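PDB 6J5Y: FAA hydrolase family protein from Pseudomonas aeruginosa, which probably hydrolyses fumarylpyruvate to fumarate and pyruvate, as a manganese-binding hydrolase of the fumarylacetoacetate hydrolase superfamily. Local coordinates for residues A[19-24]-A[196-201]; A[23-28]-A[189-194]; A[167-172]-A[201-206]. One frame throughout, in Å; residues are numbered along the deposited sequence.

How the contacts relate
Contacts 1 and 2 are neighbours: they share Val23 and Arg24, both involve water 1, and strands 26-30 and 198-200, one in each, lie next to each other in the eight-stranded mixed sheet, where they run parallel. Contact 1 is largely buried and combines apolar packing of Phe21, Val23 and Leu198 with a direct backbone bond and a salt bridge. Contact 2 lies nearer the surface and relies on guanidinium and aromatic faces and a bridging water. Contact 3 is on the opposite side of the chain's centre, its own centre about 22 Å from that of contact 1. It is partly buried, held by a glutamine amide, and reaches the pyruvate pocket through the loop that continues from strand 198-200.

Contact 1 (A[19-24]-A[196-201]); sequences QTFPVR and GDLVFT
Arg24 and Asp197 form the polar link of this contact. Arg24 NH2 donates to Asp197 OD1 at 2.7 Å in a salt bridge that lies in the guanidinium plane and uses the syn lone pair of the carboxylate oxygen. The two side chains run side by side in the same direction, their flat ends turned 45° apart. With CG anti to the backbone N (chi1 -175°) and the chain extended as far as NE, Arg24 lays its CB, CG and CD along OD1 before its tip reaches that same oxygen. Water 1 accepts from Arg24 NH2 and lies doubtfully close to Asp197 OD2.

Next to this polar pair the backbones meet: Arg24 N donates to Gly196 O at 2.9 Å, and Val23 CA adds a CA-H...O contact to that oxygen. Gly196, at a positive phi of 103°, lets Pro22 O come within 3.3 Å of its CA. Phe21 CE1 also reaches Gly196 CA, at 3.6 Å, and touches Leu198 CD2 at 3.9 Å. Leu198 and Val23 cross at about a right angle, with both methyls of Val23 against CD1.

Second-shell bonds fix the carboxylate, OD1 receiving Arg25 N and OD2 receiving Arg194 N. The contact thereby secures the chain between strands 20-22 and 26-30 to the start of strand 198-200. Leu12 of strand 11-13 packs on Phe21, Val23 and Leu198, while strand 79-89 adds Ala88 against Phe21 and Ile89 against Asp197.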
loop_
_atom_site.group_PDB
_atom_site.type_symbol
_atom_site.label_atom_id
_atom_site.label_comp_id
_atom_site.label_asym_id
_atom_site.label_seq_id
_atom_site.Cartn_x
_atom_site.Cartn_y
_atom_site.Cartn_z
ATOM N N GLN A 19 -21.722 -1.182 -2.823
ATOM C CA GLN A 19 -21.114 -2.205 -1.935
ATOM C C GLN A 19 -19.680 -1.813 -1.570
ATOM O O GLN A 19 -18.999 -1.203 -2.403
ATOM C CB GLN A 19 -21.148 -3.561 -2.628
ATOM C CG GLN A 19 -22.570 -4.016 -2.885
ATOM C CD GLN A 19 -22.590 -5.462 -3.296
ATOM O OE1 GLN A 19 -22.898 -6.342 -2.496
ATOM N NE2 GLN A 19 -22.238 -5.705 -4.546
ATOM N N THR A 20 -19.238 -2.209 -0.374
ATOM C CA THR A 20 -17.875 -1.940 0.147
ATOM C C THR A 20 -17.109 -3.261 0.327
ATOM O O THR A 20 -17.724 -4.320 0.510
ATOM C CB THR A 20 -17.942 -1.124 1.446
ATOM O OG1 THR A 20 -18.632 -1.902 2.421
ATOM C CG2 THR A 20 -18.601 0.236 1.300
ATOM N N PHE A 21 -15.787 -3.185 0.338
ATOM C CA PHE A 21 -14.872 -4.348 0.446
ATOM C C PHE A 21 -14.276 -4.345 1.849
ATOM O O PHE A 21 -13.458 -3.476 2.160
ATOM C CB PHE A 21 -13.787 -4.242 -0.622
ATOM C CG PHE A 21 -12.854 -5.424 -0.676
ATOM C CD1 PHE A 21 -11.741 -5.489 0.158
ATOM C CD2 PHE A 21 -13.084 -6.458 -1.560
ATOM C CE1 PHE A 21 -10.882 -6.580 0.107
ATOM C CE2 PHE A 21 -12.224 -7.543 -1.610
ATOM C CZ PHE A 21 -11.125 -7.597 -0.789
ATOM N N PRO A 22 -14.724 -5.232 2.757
ATOM C CA PRO A 22 -14.246 -5.262 4.145
ATOM C C PRO A 22 -12.804 -5.766 4.246
ATOM O O PRO A 22 -12.542 -6.826 3.787
ATOM C CB PRO A 22 -15.181 -6.240 4.848
ATOM C CG PRO A 22 -15.631 -7.141 3.756
ATOM C CD PRO A 22 -15.688 -6.282 2.512
ATOM N N VAL A 23 -11.944 -4.988 4.884
ATOM C CA VAL A 23 -10.495 -5.310 4.990
ATOM C C VAL A 23 -10.206 -6.293 6.119
ATOM O O VAL A 23 -10.701 -6.090 7.198
ATOM C CB VAL A 23 -9.681 -4.029 5.183
ATOM C CG1 VAL A 23 -8.199 -4.309 5.320
ATOM C CG2 VAL A 23 -9.946 -3.077 4.039
ATOM N N ARG A 24 -9.383 -7.292 5.830
ATOM C CA ARG A 24 -8.977 -8.291 6.828
ATOM C C ARG A 24 -7.546 -8.027 7.310
ATOM O O ARG A 24 -7.427 -7.426 8.320
ATOM C CB ARG A 24 -9.156 -9.700 6.281
ATOM C CG ARG A 24 -8.866 -10.791 7.292
ATOM C CD ARG A 24 -9.040 -12.144 6.658
ATOM N NE ARG A 24 -8.518 -13.203 7.474
ATOM C CZ ARG A 24 -7.277 -13.630 7.499
ATOM N NH1 ARG A 24 -6.958 -14.614 8.310
ATOM N NH2 ARG A 24 -6.355 -13.070 6.748
ATOM N N GLY A 196 -10.585 -10.367 1.758
ATOM C CA GLY A 196 -10.467 -9.134 2.553
ATOM C C GLY A 196 -9.031 -8.684 2.702
ATOM O O GLY A 196 -8.824 -7.504 3.030
ATOM N N ASP A 197 -8.070 -9.596 2.536
ATOM C CA ASP A 197 -6.634 -9.270 2.703
ATOM C C ASP A 197 -6.251 -8.255 1.626
ATOM O O ASP A 197 -6.796 -8.347 0.478
ATOM C CB ASP A 197 -5.752 -10.516 2.633
ATOM C CG ASP A 197 -5.767 -11.423 3.848
ATOM O OD1 ASP A 197 -6.417 -11.075 4.878
ATOM O OD2 ASP A 197 -5.169 -12.519 3.737
ATOM N N LEU A 198 -5.390 -7.289 1.972
ATOM C CA LEU A 198 -4.841 -6.328 0.979
ATOM C C LEU A 198 -3.348 -6.578 0.894
ATOM O O LEU A 198 -2.749 -6.991 1.935
ATOM C CB LEU A 198 -5.089 -4.875 1.388
ATOM C CG LEU A 198 -6.526 -4.492 1.723
ATOM C CD1 LEU A 198 -6.610 -2.999 2.025
ATOM C CD2 LEU A 198 -7.450 -4.843 0.555
ATOM N N VAL A 199 -2.794 -6.397 -0.301
ATOM C CA VAL A 199 -1.318 -6.411 -0.494
ATOM C C VAL A 199 -0.921 -5.077 -1.120
ATOM O O VAL A 199 -1.310 -4.826 -2.255
ATOM C CB VAL A 199 -0.845 -7.589 -1.356
ATOM C CG1 VAL A 199 0.688 -7.654 -1.419
ATOM C CG2 VAL A 199 -1.454 -8.891 -0.890
ATOM N N PHE A 200 -0.179 -4.268 -0.362
ATOM C CA PHE A 200 0.592 -3.100 -0.831
ATOM C C PHE A 200 1.872 -3.666 -1.470
ATOM O O PHE A 200 2.652 -4.301 -0.769
ATOM C CB PHE A 200 0.854 -2.154 0.347
ATOM C CG PHE A 200 -0.298 -1.264 0.744
ATOM C CD1 PHE A 200 -1.501 -1.805 1.178
ATOM C CD2 PHE A 200 -0.170 0.121 0.717
ATOM C CE1 PHE A 200 -2.558 -0.981 1.545
ATOM C CE2 PHE A 200 -1.223 0.940 1.102
ATOM C CZ PHE A 200 -2.411 0.392 1.521
ATOM N N THR A 201 2.043 -3.506 -2.774
ATOM C CA THR A 201 3.064 -4.232 -3.561
ATOM C C THR A 201 4.423 -3.527 -3.540
ATOM O O THR A 201 5.352 -4.058 -4.197
ATOM C CB THR A 201 2.563 -4.416 -4.989
ATOM O OG1 THR A 201 2.244 -3.137 -5.541
ATOM C CG2 THR A 201 1.352 -5.326 -5.017
HETATM O O HOH W 1 -3.898 -13.557 5.519
#

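Contact 2 (A[23-28]-A[189-194]); sequences VRRVYC and RFFELR
Arg24 lays one face of its guanidinium over the aliphatic start of Arg194. CG of Arg194 stands 3.5 Å above the centre of that plane, and Arg194 CB lies 3.5 Å from Arg24 NE. Bends at chi2 and chi3 lead the Arg194 guanidinium away, its plane 80° from that of Arg24, which probably eases the approach of like charges; the two NE atoms, of Arg24 and Arg194, are 5.1 Å apart. The charge of Arg24 is met by Asp197.

Arg25 follows, its extended chain bringing NH1 to Tyr27 OH, to which it donates a hydrogen bond of 3.0 Å tilted 20° from the guanidinium plane. The same NH1 comes to 3.8 Å from Phe191 CD1, the guanidinium standing almost perpendicular to the ring.

Tyr27 carries the apolar part. Its CE1 lies over one face of the Phe191 ring, offset toward the rim, the two planes inclined at 42° and the centroids 5.0 Å apart. Phe191 CB also approaches Tyr27 OH, at 3.3 Å. From the other ortho position of the phenol, CE2 touches Leu193 CD2 at 3.9 Å. Water 1 accepts from Arg24 NH2 and donates to Glu192 O, bridging the segments where no direct hydrogen bond does; its approach to Tyr27 OH, in the ring plane, is unusually short.

The contact thus sets the beginning of strand 26-30 against the chain leaving helix 180-190. Leu187 of that helix touches both Tyr27 and Leu193, Cys53 of strand 50-54 packs on Tyr27, and the Tyr27 backbone pairs with Leu198 of the parallel strand 198-200.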
loop_
_atom_site.group_PDB
_atom_site.type_symbol
_atom_site.label_atom_id
_atom_site.label_comp_id
_atom_site.label_asym_id
_atom_site.label_seq_id
_atom_site.Cartn_x
_atom_site.Cartn_y
_atom_site.Cartn_z
ATOM N N VAL A 23 -11.944 -4.988 4.884
ATOM C CA VAL A 23 -10.495 -5.310 4.990
ATOM C C VAL A 23 -10.206 -6.293 6.119
ATOM O O VAL A 23 -10.701 -6.090 7.198
ATOM C CB VAL A 23 -9.681 -4.029 5.183
ATOM C CG1 VAL A 23 -8.199 -4.309 5.320
ATOM C CG2 VAL A 23 -9.946 -3.077 4.039
ATOM N N ARG A 24 -9.383 -7.292 5.830
ATOM C CA ARG A 24 -8.977 -8.291 6.828
ATOM C C ARG A 24 -7.546 -8.027 7.310
ATOM O O ARG A 24 -7.427 -7.426 8.320
ATOM C CB ARG A 24 -9.156 -9.700 6.281
ATOM C CG ARG A 24 -8.866 -10.791 7.292
ATOM C CD ARG A 24 -9.040 -12.144 6.658
ATOM N NE ARG A 24 -8.518 -13.203 7.474
ATOM C CZ ARG A 24 -7.277 -13.630 7.499
ATOM N NH1 ARG A 24 -6.958 -14.614 8.310
ATOM N NH2 ARG A 24 -6.355 -13.070 6.748
ATOM N N ARG A 25 -6.528 -8.467 6.588
ATOM C CA ARG A 25 -5.130 -8.183 7.001
ATOM C C ARG A 25 -4.512 -7.244 5.963
ATOM O O ARG A 25 -4.954 -7.248 4.840
ATOM C CB ARG A 25 -4.256 -9.429 7.078
ATOM C CG ARG A 25 -4.579 -10.359 8.233
ATOM C CD ARG A 25 -3.493 -11.376 8.463
ATOM N NE ARG A 25 -3.868 -12.344 9.457
ATOM C CZ ARG A 25 -3.253 -13.494 9.658
ATOM N NH1 ARG A 25 -2.203 -13.832 8.939
ATOM N NH2 ARG A 25 -3.698 -14.308 10.582
ATOM N N VAL A 26 -3.449 -6.544 6.335
ATOM C CA VAL A 26 -2.796 -5.626 5.374
ATOM C C VAL A 26 -1.330 -6.021 5.271
ATOM O O VAL A 26 -0.623 -5.911 6.236
ATOM C CB VAL A 26 -3.017 -4.146 5.701
ATOM C CG1 VAL A 26 -2.371 -3.262 4.661
ATOM C CG2 VAL A 26 -4.497 -3.850 5.814
ATOM N N TYR A 27 -0.991 -6.559 4.116
ATOM C CA TYR A 27 0.374 -7.045 3.837
ATOM C C TYR A 27 1.017 -5.975 2.987
ATOM O O TYR A 27 0.302 -5.380 2.162
ATOM C CB TYR A 27 0.348 -8.386 3.112
ATOM C CG TYR A 27 -0.169 -9.545 3.926
ATOM C CD1 TYR A 27 0.591 -10.092 4.946
ATOM C CD2 TYR A 27 -1.434 -10.054 3.714
ATOM C CE1 TYR A 27 0.139 -11.169 5.690
ATOM C CE2 TYR A 27 -1.893 -11.142 4.435
ATOM C CZ TYR A 27 -1.119 -11.689 5.444
ATOM O OH TYR A 27 -1.598 -12.752 6.154
ATOM N N CYS A 28 2.315 -5.779 3.177
ATOM C CA CYS A 28 3.096 -4.771 2.443
ATOM C C CYS A 28 4.364 -5.462 1.965
ATOM O O CYS A 28 4.925 -6.306 2.732
ATOM C CB CYS A 28 3.419 -3.556 3.308
ATOM S SG CYS A 28 1.976 -2.712 4.003
ATOM N N ARG A 189 2.952 -18.730 0.978
ATOM C CA ARG A 189 3.852 -19.725 1.635
ATOM C C ARG A 189 3.902 -19.493 3.153
ATOM O O ARG A 189 4.048 -20.473 3.863
ATOM C CB ARG A 189 5.292 -19.632 1.124
ATOM C CG ARG A 189 5.460 -20.120 -0.303
ATOM C CD ARG A 189 6.897 -19.985 -0.805
ATOM N NE ARG A 189 6.947 -20.394 -2.212
ATOM C CZ ARG A 189 8.007 -20.310 -3.003
ATOM N NH1 ARG A 189 9.144 -19.830 -2.546
ATOM N NH2 ARG A 189 7.923 -20.707 -4.262
ATOM N N PHE A 190 3.834 -18.227 3.598
ATOM C CA PHE A 190 4.038 -17.804 5.007
ATOM C C PHE A 190 2.732 -17.635 5.795
ATOM O O PHE A 190 2.780 -17.706 7.054
ATOM C CB PHE A 190 4.833 -16.504 5.008
ATOM C CG PHE A 190 6.228 -16.708 4.493
ATOM C CD1 PHE A 190 7.229 -17.193 5.321
ATOM C CD2 PHE A 190 6.531 -16.459 3.166
ATOM C CE1 PHE A 190 8.510 -17.395 4.838
ATOM C CE2 PHE A 190 7.813 -16.659 2.688
ATOM C CZ PHE A 190 8.809 -17.100 3.534
ATOM N N PHE A 191 1.617 -17.369 5.101
ATOM C CA PHE A 191 0.295 -17.066 5.706
ATOM C C PHE A 191 -0.790 -17.661 4.810
ATOM O O PHE A 191 -0.631 -17.640 3.567
ATOM C CB PHE A 191 0.058 -15.554 5.812
ATOM C CG PHE A 191 1.198 -14.748 6.384
ATOM C CD1 PHE A 191 1.361 -14.611 7.762
ATOM C CD2 PHE A 191 2.117 -14.130 5.547
ATOM C CE1 PHE A 191 2.414 -13.870 8.282
ATOM C CE2 PHE A 191 3.166 -13.397 6.067
ATOM C CZ PHE A 191 3.317 -13.273 7.433
ATOM N N GLU A 192 -1.893 -18.123 5.392
ATOM C CA GLU A 192 -3.089 -18.454 4.585
ATOM C C GLU A 192 -3.749 -17.142 4.142
ATOM O O GLU A 192 -4.251 -16.405 4.983
ATOM C CB GLU A 192 -4.084 -19.305 5.368
ATOM C CG GLU A 192 -5.259 -19.717 4.514
ATOM C CD GLU A 192 -6.312 -20.523 5.243
ATOM O OE1 GLU A 192 -6.189 -20.675 6.474
ATOM O OE2 GLU A 192 -7.263 -20.950 4.592
ATOM N N LEU A 193 -3.798 -16.860 2.844
ATOM C CA LEU A 193 -4.484 -15.632 2.391
ATOM C C LEU A 193 -5.985 -15.889 2.502
ATOM O O LEU A 193 -6.397 -17.043 2.437
ATOM C CB LEU A 193 -4.050 -15.263 0.973
ATOM C CG LEU A 193 -2.555 -15.023 0.806
ATOM C CD1 LEU A 193 -2.248 -14.550 -0.607
ATOM C CD2 LEU A 193 -2.031 -14.029 1.837
ATOM N N ARG A 194 -6.750 -14.854 2.788
ATOM C CA ARG A 194 -8.225 -14.972 2.937
ATOM C C ARG A 194 -8.867 -13.790 2.239
ATOM O O ARG A 194 -8.218 -12.758 2.030
ATOM C CB ARG A 194 -8.609 -14.989 4.425
ATOM C CG ARG A 194 -8.082 -16.188 5.193
ATOM C CD ARG A 194 -8.725 -17.489 4.781
ATOM N NE ARG A 194 -10.142 -17.446 5.117
ATOM C CZ ARG A 194 -11.114 -18.015 4.420
ATOM N NH1 ARG A 194 -10.861 -18.628 3.276
ATOM N NH2 ARG A 194 -12.361 -17.914 4.840
HETATM O O HOH W 1 -3.898 -13.557 5.519
#

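Contact 3 (A[167-172]-A[201-206]); sequences DRQRSD and TGTPEG. With PYR (pyruvic acid), chain B.
The backbones of Gln169 and Gly206 come closest, their CA atoms 4.8 Å apart, as strand 166-172, outermost in its five-stranded sheet within this chain, passes the loop 201-206 at a classic beta bulge in which Arg168 and Gln169 both face Leu161. Gly206, at a positive phi of 102°, fits against this bulge: its CA makes a CA-H...O contact of 3.3 Å with Arg168 O.

Gln169 is the main polar link. Its chain, extended beyond CG, crosses Thr203 at about a right angle and delivers NE2 to Thr203 OG1 at 3.0 Å, the acceptor tilted 15° from the amide plane. Weak bonds from NE2 to Pro204 O and Glu205 O spread the grip over three consecutive loop residues. Ile83 of strand 79-89 completes the setting: its N donates to Gln169 OE1, fixing which way round the amide lies, and its O is bonded to Thr203 OG1. The bond from Gln169 probably helps to place Thr203.

Further along the strand, Ser171 points its CB toward Pro204, meeting Pro204 CB at 3.5 Å, a tight fit. Water 2 accepts from Arg170 N and donates to Glu205 O, bridging the backbones alongside the glutamine.

The loop also forms part of the pyruvate pocket, through Gly202 and Thr203. Gly202 N is bonded to OE1 of Glu84, one of the three manganese ligands with Glu82 and Asp113. Thr203 N gives the pyruvate O a weak hydrogen bond of 3.2 Å, while Thr203 CG2 lies 3.5 Å from that same oxygen.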
loop_
_atom_site.group_PDB
_atom_site.type_symbol
_atom_site.label_atom_id
_atom_site.label_comp_id
_atom_site.label_asym_id
_atom_site.label_seq_id
_atom_site.Cartn_x
_atom_site.Cartn_y
_atom_site.Cartn_z
ATOM N N ASP A 167 6.222 16.351 -9.593
ATOM C CA ASP A 167 6.371 14.879 -9.674
ATOM C C ASP A 167 7.486 14.484 -8.710
ATOM O O ASP A 167 8.502 15.200 -8.640
ATOM C CB ASP A 167 6.617 14.394 -11.104
ATOM C CG ASP A 167 5.371 14.536 -11.952
ATOM O OD1 ASP A 167 4.272 14.222 -11.431
ATOM O OD2 ASP A 167 5.499 14.979 -13.119
ATOM N N ARG A 168 7.249 13.426 -7.947
ATOM C CA ARG A 168 8.209 12.881 -6.962
ATOM C C ARG A 168 8.462 11.415 -7.324
ATOM O O ARG A 168 9.628 11.004 -7.325
ATOM C CB ARG A 168 7.663 13.143 -5.557
ATOM C CG ARG A 168 7.297 14.600 -5.298
ATOM C CD ARG A 168 8.451 15.597 -5.319
ATOM N NE ARG A 168 9.413 15.242 -4.296
ATOM C CZ ARG A 168 9.359 15.639 -3.027
ATOM N NH1 ARG A 168 10.274 15.220 -2.174
ATOM N NH2 ARG A 168 8.455 16.512 -2.621
ATOM N N GLN A 169 7.413 10.671 -7.685
ATOM C CA GLN A 169 7.534 9.264 -8.143
ATOM C C GLN A 169 6.807 9.092 -9.473
ATOM O O GLN A 169 5.676 9.573 -9.616
ATOM C CB GLN A 169 6.973 8.292 -7.103
ATOM C CG GLN A 169 7.544 8.522 -5.722
ATOM C CD GLN A 169 7.019 7.499 -4.748
ATOM O OE1 GLN A 169 5.912 7.644 -4.217
ATOM N NE2 GLN A 169 7.798 6.447 -4.536
ATOM N N ARG A 170 7.482 8.441 -10.411
ATOM C CA ARG A 170 6.944 8.069 -11.739
ATOM C C ARG A 170 7.668 6.805 -12.193
ATOM O O ARG A 170 8.886 6.856 -12.447
ATOM C CB ARG A 170 7.115 9.191 -12.763
ATOM C CG ARG A 170 6.537 8.838 -14.129
ATOM C CD ARG A 170 6.152 10.062 -14.936
ATOM N NE ARG A 170 5.283 10.964 -14.178
ATOM C CZ ARG A 170 3.943 10.910 -14.121
ATOM N NH1 ARG A 170 3.255 10.003 -14.796
ATOM N NH2 ARG A 170 3.289 11.795 -13.393
ATOM N N SER A 171 6.942 5.700 -12.230
ATOM C CA SER A 171 7.445 4.391 -12.694
ATOM C C SER A 171 6.281 3.645 -13.321
ATOM O O SER A 171 5.265 4.300 -13.643
ATOM C CB SER A 171 8.081 3.633 -11.558
ATOM O OG SER A 171 8.510 2.348 -11.988
ATOM N N ASP A 172 6.407 2.327 -13.428
ATOM C CA ASP A 172 5.386 1.428 -14.008
ATOM C C ASP A 172 5.317 0.160 -13.152
ATOM O O ASP A 172 6.388 -0.392 -12.797
ATOM C CB ASP A 172 5.692 1.097 -15.470
ATOM C CG ASP A 172 4.458 0.600 -16.185
ATOM O OD1 ASP A 172 3.998 -0.509 -15.861
ATOM O OD2 ASP A 172 3.920 1.363 -17.005
ATOM N N THR A 201 2.043 -3.506 -2.774
ATOM C CA THR A 201 3.064 -4.232 -3.561
ATOM C C THR A 201 4.423 -3.527 -3.540
ATOM O O THR A 201 5.352 -4.058 -4.197
ATOM C CB THR A 201 2.563 -4.416 -4.989
ATOM O OG1 THR A 201 2.244 -3.137 -5.541
ATOM C CG2 THR A 201 1.352 -5.326 -5.017
ATOM N N GLY A 202 4.553 -2.393 -2.857
ATOM C CA GLY A 202 5.838 -1.677 -2.710
ATOM C C GLY A 202 5.864 -0.383 -3.501
ATOM O O GLY A 202 4.961 -0.153 -4.348
ATOM N N THR A 203 6.889 0.432 -3.285
ATOM C CA THR A 203 6.953 1.801 -3.844
ATOM C C THR A 203 8.162 1.967 -4.766
ATOM O O THR A 203 9.258 1.477 -4.490
ATOM C CB THR A 203 6.910 2.832 -2.718
ATOM O OG1 THR A 203 6.512 4.068 -3.313
ATOM C CG2 THR A 203 8.219 2.944 -1.956
ATOM N N PRO A 204 7.969 2.667 -5.907
ATOM C CA PRO A 204 9.068 2.966 -6.817
ATOM C C PRO A 204 9.976 4.019 -6.172
ATOM O O PRO A 204 9.738 4.414 -5.042
ATOM C CB PRO A 204 8.378 3.433 -8.110
ATOM C CG PRO A 204 6.995 3.905 -7.684
ATOM C CD PRO A 204 6.688 3.238 -6.360
ATOM N N GLU A 205 11.047 4.386 -6.871
ATOM C CA GLU A 205 12.056 5.360 -6.389
ATOM C C GLU A 205 11.381 6.734 -6.247
ATOM O O GLU A 205 10.337 6.927 -6.840
ATOM C CB GLU A 205 13.258 5.379 -7.350
ATOM C CG GLU A 205 12.981 5.997 -8.715
ATOM C CD GLU A 205 12.258 5.139 -9.748
ATOM O OE1 GLU A 205 11.777 4.037 -9.384
ATOM O OE2 GLU A 205 12.180 5.567 -10.928
ATOM N N GLY A 206 11.976 7.656 -5.494
ATOM C CA GLY A 206 11.510 9.047 -5.390
ATOM C C GLY A 206 10.736 9.318 -4.116
ATOM O O GLY A 206 10.104 10.370 -4.045
HETATM C C PYR B . 8.757 -0.236 0.303
HETATM O O PYR B . 7.646 0.006 -0.212
HETATM O OXT PYR B . 9.775 -0.468 -0.390
HETATM C CA PYR B . 8.794 -0.298 1.610
HETATM O O3 PYR B . 7.726 -0.163 2.221
HETATM C CB PYR B . 10.023 -0.552 2.432
HETATM O O HOH W 2 9.596 6.556 -9.285
#